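Local coordinates for hypothetical protein (Bacteroides caccae, PDB 4M8R) that is of unknown function but pairs an N-terminal Ig-like domain with a domain probably folded as a beta-propeller, at residues Asp47-Leu52 and Lys85-Arg89; Leu164-Ala168 and Thr196-Val200; Ile379-Val384 and Thr395-Trp400. All coordinates share one frame; numbering follows the deposited sequence.

Overall arrangement
From the N terminus the chain first builds the Ig-like domain, where contact 1 joins strands 43-50 and 88-96 and closes a loop of 32 residues. It then enters the WD40-like domain. Contact 2 brings strand 163-170 of one four-stranded sheet against strand 196-201 of the next sheet along the chain, bridging 27 residues, its centre about 8 Å from the centre of the chain. Contact 3 zips the hairpin 381-387/394-399 close to the C terminus. The three loops follow in series; none nests or crosses. Contacts 2 and 3 share a domain, with centres about 23 Å apart, whereas the centre of contact 1 lies about 34 Å from that of contact 2.

Contact 1: Asp47-Leu52 and Lys85-Arg89; sequences DFRWDL and KPESR. With PO4 (phosphate ion), chain C; PO4 (phosphate ion), chain D.
R49 and R89 form an antiparallel hydrogen-bonded pair where strands 43-50 and 88-96 meet in the Ig-like domain. Two backbone bonds define the pair: R49 N to R89 O and R89 N to R49 O, each 2.9 Å.

Both arginines reach out from the same face of the sheet toward phosphate ions, probably from the crystallisation liquor. A bend at chi3 (68°) swings the R49 guanidinium across R89, whose CD sits 3.3 Å above the centre of the R49 guanidinium plane. R49 NH1 and NH2 then grip one phosphate as a nearly straight fork, NH1 to O3 at 2.8 Å. R89 NH2 holds O2 of the second phosphate. Across the two ions, K105 of this chain and R213 and N238 of a neighbouring subunit add further hydrogen bonds.

Apolar packing occupies the other face. P86 CG rests over the five-membered ring of W50, 3.3 Å from its centroid, in a CH-pi contact, and K85 CG lies over a face of F48, whose ring edge meets S88 CB. L52 CD2 reaches P86 CB.

Where the pairing ends, a water accepts from D51 N at 3.0 Å and donates to E87 O at 2.8 Å.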
loop_
_atom_site.group_PDB
_atom_site.type_symbol
_atom_site.label_atom_id
_atom_site.label_comp_id
_atom_site.label_asym_id
_atom_site.label_seq_id
_atom_site.Cartn_x
_atom_site.Cartn_y
_atom_site.Cartn_z
ATOM N N ASP A 47 0.809 20.974 -17.689
ATOM C CA ASP A 47 1.187 20.662 -16.312
ATOM C C ASP A 47 -0.020 20.957 -15.420
ATOM O O ASP A 47 -0.610 22.029 -15.508
ATOM C CB ASP A 47 2.398 21.493 -15.860
ATOM C CG ASP A 47 3.744 20.921 -16.352
ATOM O OD1 ASP A 47 3.770 19.921 -17.109
ATOM O OD2 ASP A 47 4.796 21.481 -15.970
ATOM N N PHE A 48 -0.380 20.002 -14.566
ATOM C CA PHE A 48 -1.552 20.117 -13.698
ATOM C C PHE A 48 -1.141 20.303 -12.240
ATOM O O PHE A 48 -0.196 19.669 -11.771
ATOM C CB PHE A 48 -2.411 18.849 -13.797
ATOM C CG PHE A 48 -2.968 18.590 -15.171
ATOM C CD1 PHE A 48 -2.180 18.018 -16.158
ATOM C CD2 PHE A 48 -4.287 18.876 -15.461
ATOM C CE1 PHE A 48 -2.695 17.763 -17.416
ATOM C CE2 PHE A 48 -4.807 18.628 -16.714
ATOM C CZ PHE A 48 -4.008 18.076 -17.696
ATOM N N ARG A 49 -1.871 21.158 -11.530
ATOM C CA ARG A 49 -1.718 21.321 -10.085
ATOM C C ARG A 49 -3.099 21.333 -9.443
ATOM O O ARG A 49 -3.954 22.105 -9.855
ATOM C CB ARG A 49 -1.008 22.629 -9.774
ATOM C CG ARG A 49 -0.684 22.822 -8.296
ATOM C CD ARG A 49 -0.578 24.299 -7.941
ATOM N NE ARG A 49 -1.876 24.969 -8.030
ATOM C CZ ARG A 49 -2.063 26.279 -7.891
ATOM N NH1 ARG A 49 -1.037 27.091 -7.649
ATOM N NH2 ARG A 49 -3.287 26.780 -8.004
ATOM N N TRP A 50 -3.320 20.479 -8.448
ATOM C CA TRP A 50 -4.628 20.405 -7.800
ATOM C C TRP A 50 -4.582 20.211 -6.285
ATOM O O TRP A 50 -3.611 19.702 -5.739
ATOM C CB TRP A 50 -5.474 19.300 -8.433
ATOM C CG TRP A 50 -4.980 17.907 -8.193
ATOM C CD1 TRP A 50 -5.174 17.153 -7.081
ATOM C CD2 TRP A 50 -4.245 17.087 -9.109
ATOM N NE1 TRP A 50 -4.596 15.920 -7.235
ATOM C CE2 TRP A 50 -4.021 15.850 -8.471
ATOM C CE3 TRP A 50 -3.755 17.277 -10.407
ATOM C CZ2 TRP A 50 -3.319 14.800 -9.082
ATOM C CZ3 TRP A 50 -3.052 16.232 -11.018
ATOM C CH2 TRP A 50 -2.844 15.010 -10.348
ATOM N N ASP A 51 -5.662 20.627 -5.628
ATOM C CA ASP A 51 -5.873 20.419 -4.196
ATOM C C ASP A 51 -7.225 19.742 -4.006
ATOM O O ASP A 51 -8.254 20.365 -4.251
ATOM C CB ASP A 51 -5.877 21.765 -3.474
ATOM C CG ASP A 51 -4.629 22.574 -3.747
ATOM O OD1 ASP A 51 -3.556 22.177 -3.240
ATOM O OD2 ASP A 51 -4.721 23.596 -4.466
ATOM N N LEU A 52 -7.235 18.479 -3.584
ATOM C CA LEU A 52 -8.496 17.732 -3.454
ATOM C C LEU A 52 -9.406 18.294 -2.357
ATOM O O LEU A 52 -10.605 18.483 -2.579
ATOM C CB LEU A 52 -8.232 16.245 -3.211
ATOM C CG LEU A 52 -7.593 15.467 -4.363
ATOM C CD1 LEU A 52 -7.501 13.983 -4.028
ATOM C CD2 LEU A 52 -8.368 15.658 -5.659
ATOM N N LYS A 85 -8.838 14.163 -14.846
ATOM C CA LYS A 85 -8.082 14.849 -13.804
ATOM C C LYS A 85 -9.056 15.549 -12.869
ATOM O O LYS A 85 -10.180 15.848 -13.255
ATOM C CB LYS A 85 -7.113 15.871 -14.395
ATOM C CG LYS A 85 -6.370 15.419 -15.640
ATOM C CD LYS A 85 -5.509 14.194 -15.400
ATOM C CE LYS A 85 -4.826 13.764 -16.694
ATOM N NZ LYS A 85 -5.787 13.531 -17.811
ATOM N N PRO A 86 -8.632 15.805 -11.627
ATOM C CA PRO A 86 -9.425 16.676 -10.751
ATOM C C PRO A 86 -9.382 18.123 -11.212
ATOM O O PRO A 86 -8.640 18.455 -12.149
ATOM C CB PRO A 86 -8.749 16.536 -9.383
ATOM C CG PRO A 86 -7.395 16.000 -9.670
ATOM C CD PRO A 86 -7.500 15.183 -10.921
ATOM N N GLU A 87 -10.182 18.973 -10.569
ATOM C CA GLU A 87 -10.137 20.401 -10.850
ATOM C C GLU A 87 -8.711 20.887 -10.669
ATOM O O GLU A 87 -8.134 20.716 -9.605
ATOM C CB GLU A 87 -11.074 21.178 -9.936
ATOM C CG GLU A 87 -10.948 22.688 -10.082
ATOM C CD GLU A 87 -11.988 23.434 -9.281
ATOM O OE1 GLU A 87 -13.185 23.107 -9.416
ATOM O OE2 GLU A 87 -11.614 24.361 -8.534
ATOM N N SER A 88 -8.152 21.496 -11.708
ATOM C CA SER A 88 -6.726 21.790 -11.743
ATOM C C SER A 88 -6.404 23.147 -12.331
ATOM O O SER A 88 -7.063 23.606 -13.264
ATOM C CB SER A 88 -6.012 20.744 -12.594
ATOM O OG SER A 88 -6.077 19.469 -11.996
ATOM N N ARG A 89 -5.368 23.766 -11.783
ATOM C CA ARG A 89 -4.641 24.820 -12.474
ATOM C C ARG A 89 -3.799 24.138 -13.550
ATOM O O ARG A 89 -2.931 23.314 -13.235
ATOM C CB ARG A 89 -3.733 25.577 -11.499
ATOM C CG ARG A 89 -2.624 26.402 -12.140
ATOM C CD ARG A 89 -1.735 27.006 -11.065
ATOM N NE ARG A 89 -0.655 27.844 -11.596
ATOM C CZ ARG A 89 0.571 27.418 -11.906
ATOM N NH1 ARG A 89 0.923 26.143 -11.758
ATOM N NH2 ARG A 89 1.461 28.287 -12.369
HETATM P P PO4 C . -2.736 30.510 -8.042
HETATM O O1 PO4 C . -2.652 30.581 -9.556
HETATM O O2 PO4 C . -3.952 29.721 -7.627
HETATM O O3 PO4 C . -1.511 29.835 -7.499
HETATM O O4 PO4 C . -2.778 31.904 -7.477
HETATM P P PO4 D . 2.593 31.854 -12.329
HETATM O O1 PO4 D . 3.488 31.091 -13.276
HETATM O O2 PO4 D . 1.428 31.004 -11.879
HETATM O O3 PO4 D . 3.362 32.292 -11.106
HETATM O O4 PO4 D . 2.068 33.051 -13.077
HETATM O O HOH W 1 -7.143 22.385 -7.563
#

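Contact 2: Leu164-Ala168 and Thr196-Val200; sequences LCGLA and TLALV
L199 CD1 rests on a flat group, the peptide unit joining C165 to G166: the methyl lies over one face of that plane, nearly above G166 CA at the glycine end, 3.6 Å from G166 CA and 3.8 Å from G166 N. The edges of the strand are occupied within its own sheet, where C165 bonds through its backbone to V156 and G166 to F177. No aromatic ring, carboxylate or guanidinium takes part.

The rest is a meeting of aliphatic branches. The L167 and L199 side chains pass alongside one another, pointing opposite ways, so that L167 CD2 touches L199 CD2 at 3.7 Å. The same L167 CD2 meets T196 CG2, also at 3.7 Å, while its twin CD1 reaches over the backbone to A198 CA at 4.0 Å. T196 is split by its torsion: CG2 stands anti to the backbone N (chi1, measured to OG1, is -50°) and faces L167, whereas OG1 is bonded to Q174 O and Q211 NE2. C165 CB adds a looser touch on L199 CD1.

The short segments 164-168 and 198-200 run nearly antiparallel (157°), their axes 7.5 Å apart at closest, and T196 joins from before the corner the chain turns at L197. This is face-to-face packing of two sheets, 153-188 and the one containing 196-201, consistent with successive blades of the beta-propeller family. V156 and A209 also border L199.

All the touching residues are buried, and the two segments meet through van der Waals contacts alone, with no hydrogen bond between them. The backbone of 164-168 bonds to strands 153-156 and 173-180 of its own sheet, and the T196 hydroxyl has partners of its own, so hydrophobic exclusion of water, rather than bonding between the sheets, probably holds them together.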
loop_
_atom_site.group_PDB
_atom_site.type_symbol
_atom_site.label_atom_id
_atom_site.label_comp_id
_atom_site.label_asym_id
_atom_site.label_seq_id
_atom_site.Cartn_x
_atom_site.Cartn_y
_atom_site.Cartn_z
ATOM N N LEU A 164 -15.101 0.805 -22.596
ATOM C CA LEU A 164 -15.188 -0.621 -22.898
ATOM C C LEU A 164 -14.146 -1.055 -23.904
ATOM O O LEU A 164 -13.905 -0.369 -24.895
ATOM C CB LEU A 164 -16.569 -0.964 -23.446
ATOM C CG LEU A 164 -17.752 -0.639 -22.539
ATOM C CD1 LEU A 164 -19.066 -0.846 -23.279
ATOM C CD2 LEU A 164 -17.712 -1.474 -21.271
ATOM N N CYS A 165 -13.534 -2.204 -23.636
ATOM C CA CYS A 165 -12.622 -2.839 -24.571
ATOM C C CYS A 165 -13.357 -3.971 -25.280
ATOM O O CYS A 165 -14.243 -4.596 -24.707
ATOM C CB CYS A 165 -11.395 -3.382 -23.836
ATOM S SG CYS A 165 -10.401 -2.105 -23.018
ATOM N N GLY A 166 -12.982 -4.226 -26.526
ATOM C CA GLY A 166 -13.565 -5.322 -27.299
ATOM C C GLY A 166 -12.867 -5.475 -28.637
ATOM O O GLY A 166 -11.938 -4.731 -28.944
ATOM N N LEU A 167 -13.316 -6.439 -29.434
ATOM C CA LEU A 167 -12.719 -6.708 -30.737
ATOM C C LEU A 167 -13.605 -6.205 -31.865
ATOM O O LEU A 167 -14.831 -6.295 -31.783
ATOM C CB LEU A 167 -12.493 -8.207 -30.912
ATOM C CG LEU A 167 -11.620 -8.875 -29.854
ATOM C CD1 LEU A 167 -11.560 -10.374 -30.102
ATOM C CD2 LEU A 167 -10.225 -8.270 -29.845
ATOM N N ALA A 168 -12.974 -5.686 -32.916
ATOM C CA ALA A 168 -13.678 -5.233 -34.109
ATOM C C ALA A 168 -12.790 -5.361 -35.342
ATOM O O ALA A 168 -11.563 -5.376 -35.240
ATOM C CB ALA A 168 -14.135 -3.796 -33.941
ATOM N N THR A 196 -6.500 -10.919 -33.964
ATOM C CA THR A 196 -6.674 -11.224 -32.556
ATOM C C THR A 196 -7.691 -12.351 -32.363
ATOM O O THR A 196 -8.870 -12.189 -32.675
ATOM C CB THR A 196 -7.148 -9.967 -31.811
ATOM O OG1 THR A 196 -6.295 -8.866 -32.152
ATOM C CG2 THR A 196 -7.128 -10.184 -30.302
ATOM N N LEU A 197 -7.226 -13.481 -31.840
ATOM C CA LEU A 197 -8.098 -14.598 -31.494
ATOM C C LEU A 197 -9.114 -14.241 -30.424
ATOM O O LEU A 197 -10.274 -14.634 -30.518
ATOM C CB LEU A 197 -7.287 -15.779 -30.954
ATOM C CG LEU A 197 -6.577 -16.709 -31.921
ATOM C CD1 LEU A 197 -6.013 -17.884 -31.132
ATOM C CD2 LEU A 197 -7.517 -17.204 -33.009
ATOM N N ALA A 198 -8.665 -13.534 -29.387
ATOM C CA ALA A 198 -9.493 -13.288 -28.212
ATOM C C ALA A 198 -8.864 -12.285 -27.268
ATOM O O ALA A 198 -7.646 -12.169 -27.203
ATOM C CB ALA A 198 -9.729 -14.592 -27.461
ATOM N N LEU A 199 -9.706 -11.554 -26.548
ATOM C CA LEU A 199 -9.261 -10.815 -25.383
ATOM C C LEU A 199 -9.265 -11.784 -24.216
ATOM O O LEU A 199 -10.024 -12.756 -24.205
ATOM C CB LEU A 199 -10.200 -9.658 -25.078
ATOM C CG LEU A 199 -10.258 -8.538 -26.109
ATOM C CD1 LEU A 199 -11.191 -7.445 -25.611
ATOM C CD2 LEU A 199 -8.871 -7.977 -26.382
ATOM N N VAL A 200 -8.422 -11.515 -23.229
ATOM C CA VAL A 200 -8.335 -12.362 -22.051
ATOM C C VAL A 200 -8.413 -11.491 -20.803
ATOM O O VAL A 200 -7.604 -10.579 -20.621
ATOM C CB VAL A 200 -7.037 -13.182 -22.041
ATOM C CG1 VAL A 200 -7.049 -14.184 -20.896
ATOM C CG2 VAL A 200 -6.858 -13.913 -23.368
#

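Contact 3: Ile379-Val384 and Thr395-Trp400; sequences IGTITV and TSDFDW
D397 faces T383 across a non-hydrogen-bonded pair of the antiparallel hairpin 381-387/394-399. Its CB lies 3.8 Å from I382 O. Chi1 (-85°) sets CG anti to the carbonyl carbon and turns the carboxylate toward the partner strand, where CG comes within 3.6 Å of T383 OG1. At the tip, OD1 accepts from T383 OG1 in a bond modelled short, at 2.5 Å, met on the syn side but 24° out of the carboxylate plane. OD1 also brushes T383 CB and CG2. The other oxygen, OD2, has a weak bond to the Y408 hydroxyl. T383 OG1 is itself bonded to W421 NE1, a residue of the C-terminal strand 419-422, which gives the hydroxyl a second partner and probably limits its rotation.

Beside this pair, T383 CG2 packs on T395 CG2, and T381 CG2 meets D399 OD1, while D399 OD2 is hydrogen-bonded to S402 OG. On the opposite face, I382 and F398 run alongside each other, CG1 to CB at 4.1 Å, with F309 and F361 adding aromatic cover to F398.

Backbone bonds link I382 with F398 and V384 with S396 in both directions. Beyond them W400 N reaches G380 O at 2.8 Å, almost in line with the carbonyl. Flanked by strands 368-373 and 404-407, the hairpin forms the middle of a four-stranded antiparallel meander, the form of a beta-propeller blade.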
loop_
_atom_site.group_PDB
_atom_site.type_symbol
_atom_site.label_atom_id
_atom_site.label_comp_id
_atom_site.label_asym_id
_atom_site.label_seq_id
_atom_site.Cartn_x
_atom_site.Cartn_y
_atom_site.Cartn_z
ATOM N N ILE A 379 -17.538 -9.339 -4.213
ATOM C CA ILE A 379 -16.613 -10.461 -4.223
ATOM C C ILE A 379 -17.400 -11.759 -4.347
ATOM O O ILE A 379 -18.492 -11.884 -3.798
ATOM C CB ILE A 379 -15.713 -10.498 -2.967
ATOM C CG1 ILE A 379 -16.545 -10.422 -1.678
ATOM C CG2 ILE A 379 -14.705 -9.355 -3.009
ATOM C CD1 ILE A 379 -15.760 -10.757 -0.426
ATOM N N GLY A 380 -16.848 -12.707 -5.094
ATOM C CA GLY A 380 -17.435 -14.036 -5.224
ATOM C C GLY A 380 -18.792 -14.084 -5.900
ATOM O O GLY A 380 -19.640 -14.891 -5.526
ATOM N N THR A 381 -19.005 -13.230 -6.898
ATOM C CA THR A 381 -20.240 -13.275 -7.677
ATOM C C THR A 381 -19.962 -13.185 -9.168
ATOM O O THR A 381 -18.934 -12.657 -9.593
ATOM C CB THR A 381 -21.226 -12.144 -7.306
ATOM O OG1 THR A 381 -20.728 -10.888 -7.779
ATOM C CG2 THR A 381 -21.441 -12.070 -5.801
ATOM N N ILE A 382 -20.893 -13.720 -9.947
ATOM C CA ILE A 382 -20.954 -13.473 -11.378
ATOM C C ILE A 382 -22.342 -12.962 -11.710
ATOM O O ILE A 382 -23.302 -13.219 -10.980
ATOM C CB ILE A 382 -20.658 -14.733 -12.212
ATOM C CG1 ILE A 382 -21.600 -15.884 -11.845
ATOM C CG2 ILE A 382 -19.210 -15.156 -12.021
ATOM C CD1 ILE A 382 -21.483 -17.077 -12.772
ATOM N N THR A 383 -22.438 -12.227 -12.808
ATOM C CA THR A 383 -23.708 -11.725 -13.284
ATOM C C THR A 383 -23.981 -12.372 -14.618
ATOM O O THR A 383 -23.123 -12.381 -15.498
ATOM C CB THR A 383 -23.674 -10.206 -13.426
ATOM O OG1 THR A 383 -23.376 -9.630 -12.145
ATOM C CG2 THR A 383 -25.012 -9.682 -13.927
ATOM N N VAL A 384 -25.186 -12.913 -14.761
ATOM C CA VAL A 384 -25.518 -13.777 -15.881
ATOM C C VAL A 384 -26.783 -13.299 -16.578
ATOM O O VAL A 384 -27.717 -12.832 -15.929
ATOM C CB VAL A 384 -25.711 -15.223 -15.392
ATOM C CG1 VAL A 384 -26.166 -16.128 -16.525
ATOM C CG2 VAL A 384 -24.418 -15.742 -14.780
ATOM N N THR A 395 -31.725 -11.324 -15.859
ATOM C CA THR A 395 -30.400 -10.990 -15.355
ATOM C C THR A 395 -30.320 -11.434 -13.904
ATOM O O THR A 395 -31.193 -11.091 -13.105
ATOM C CB THR A 395 -30.142 -9.476 -15.436
ATOM O OG1 THR A 395 -30.527 -8.991 -16.728
ATOM C CG2 THR A 395 -28.671 -9.163 -15.196
ATOM N N SER A 396 -29.280 -12.186 -13.552
ATOM C CA SER A 396 -29.187 -12.750 -12.207
ATOM C C SER A 396 -27.753 -12.925 -11.715
ATOM O O SER A 396 -26.857 -13.269 -12.486
ATOM C CB SER A 396 -29.911 -14.096 -12.167
ATOM O OG SER A 396 -30.342 -14.393 -10.851
ATOM N N ASP A 397 -27.555 -12.676 -10.422
ATOM C CA ASP A 397 -26.258 -12.861 -9.767
ATOM C C ASP A 397 -26.214 -14.208 -9.055
ATOM O O ASP A 397 -27.180 -14.592 -8.400
ATOM C CB ASP A 397 -26.008 -11.763 -8.718
ATOM C CG ASP A 397 -25.407 -10.495 -9.302
ATOM O OD1 ASP A 397 -25.124 -10.433 -10.522
ATOM O OD2 ASP A 397 -25.211 -9.547 -8.520
ATOM N N PHE A 398 -25.096 -14.914 -9.181
ATOM C CA PHE A 398 -24.838 -16.094 -8.362
ATOM C C PHE A 398 -23.749 -15.771 -7.346
ATOM O O PHE A 398 -22.672 -15.309 -7.719
ATOM C CB PHE A 398 -24.391 -17.270 -9.221
ATOM C CG PHE A 398 -24.270 -18.555 -8.454
ATOM C CD1 PHE A 398 -25.405 -19.273 -8.101
ATOM C CD2 PHE A 398 -23.027 -19.043 -8.077
ATOM C CE1 PHE A 398 -25.301 -20.459 -7.394
ATOM C CE2 PHE A 398 -22.915 -20.227 -7.369
ATOM C CZ PHE A 398 -24.053 -20.938 -7.030
ATOM N N ASP A 399 -24.035 -16.018 -6.070
ATOM C CA ASP A 399 -23.082 -15.761 -4.994
ATOM C C ASP A 399 -22.437 -17.079 -4.576
ATOM O O ASP A 399 -23.114 -17.977 -4.070
ATOM C CB ASP A 399 -23.784 -15.094 -3.805
ATOM C CG ASP A 399 -22.850 -14.854 -2.634
ATOM O OD1 ASP A 399 -21.922 -14.034 -2.767
ATOM O OD2 ASP A 399 -23.038 -15.484 -1.574
ATOM N N TRP A 400 -21.131 -17.189 -4.791
ATOM C CA TRP A 400 -20.400 -18.416 -4.495
ATOM C C TRP A 400 -20.582 -18.901 -3.053
ATOM O O TRP A 400 -20.706 -20.102 -2.812
ATOM C CB TRP A 400 -18.904 -18.234 -4.771
ATOM C CG TRP A 400 -18.143 -19.456 -4.425
ATOM C CD1 TRP A 400 -17.480 -19.710 -3.261
ATOM C CD2 TRP A 400 -18.014 -20.631 -5.226
ATOM N NE1 TRP A 400 -16.925 -20.965 -3.296
ATOM C CE2 TRP A 400 -17.239 -21.553 -4.493
ATOM C CE3 TRP A 400 -18.469 -20.988 -6.500
ATOM C CZ2 TRP A 400 -16.908 -22.810 -4.989
ATOM C CZ3 TRP A 400 -18.140 -22.240 -6.993
ATOM C CH2 TRP A 400 -17.368 -23.136 -6.237
#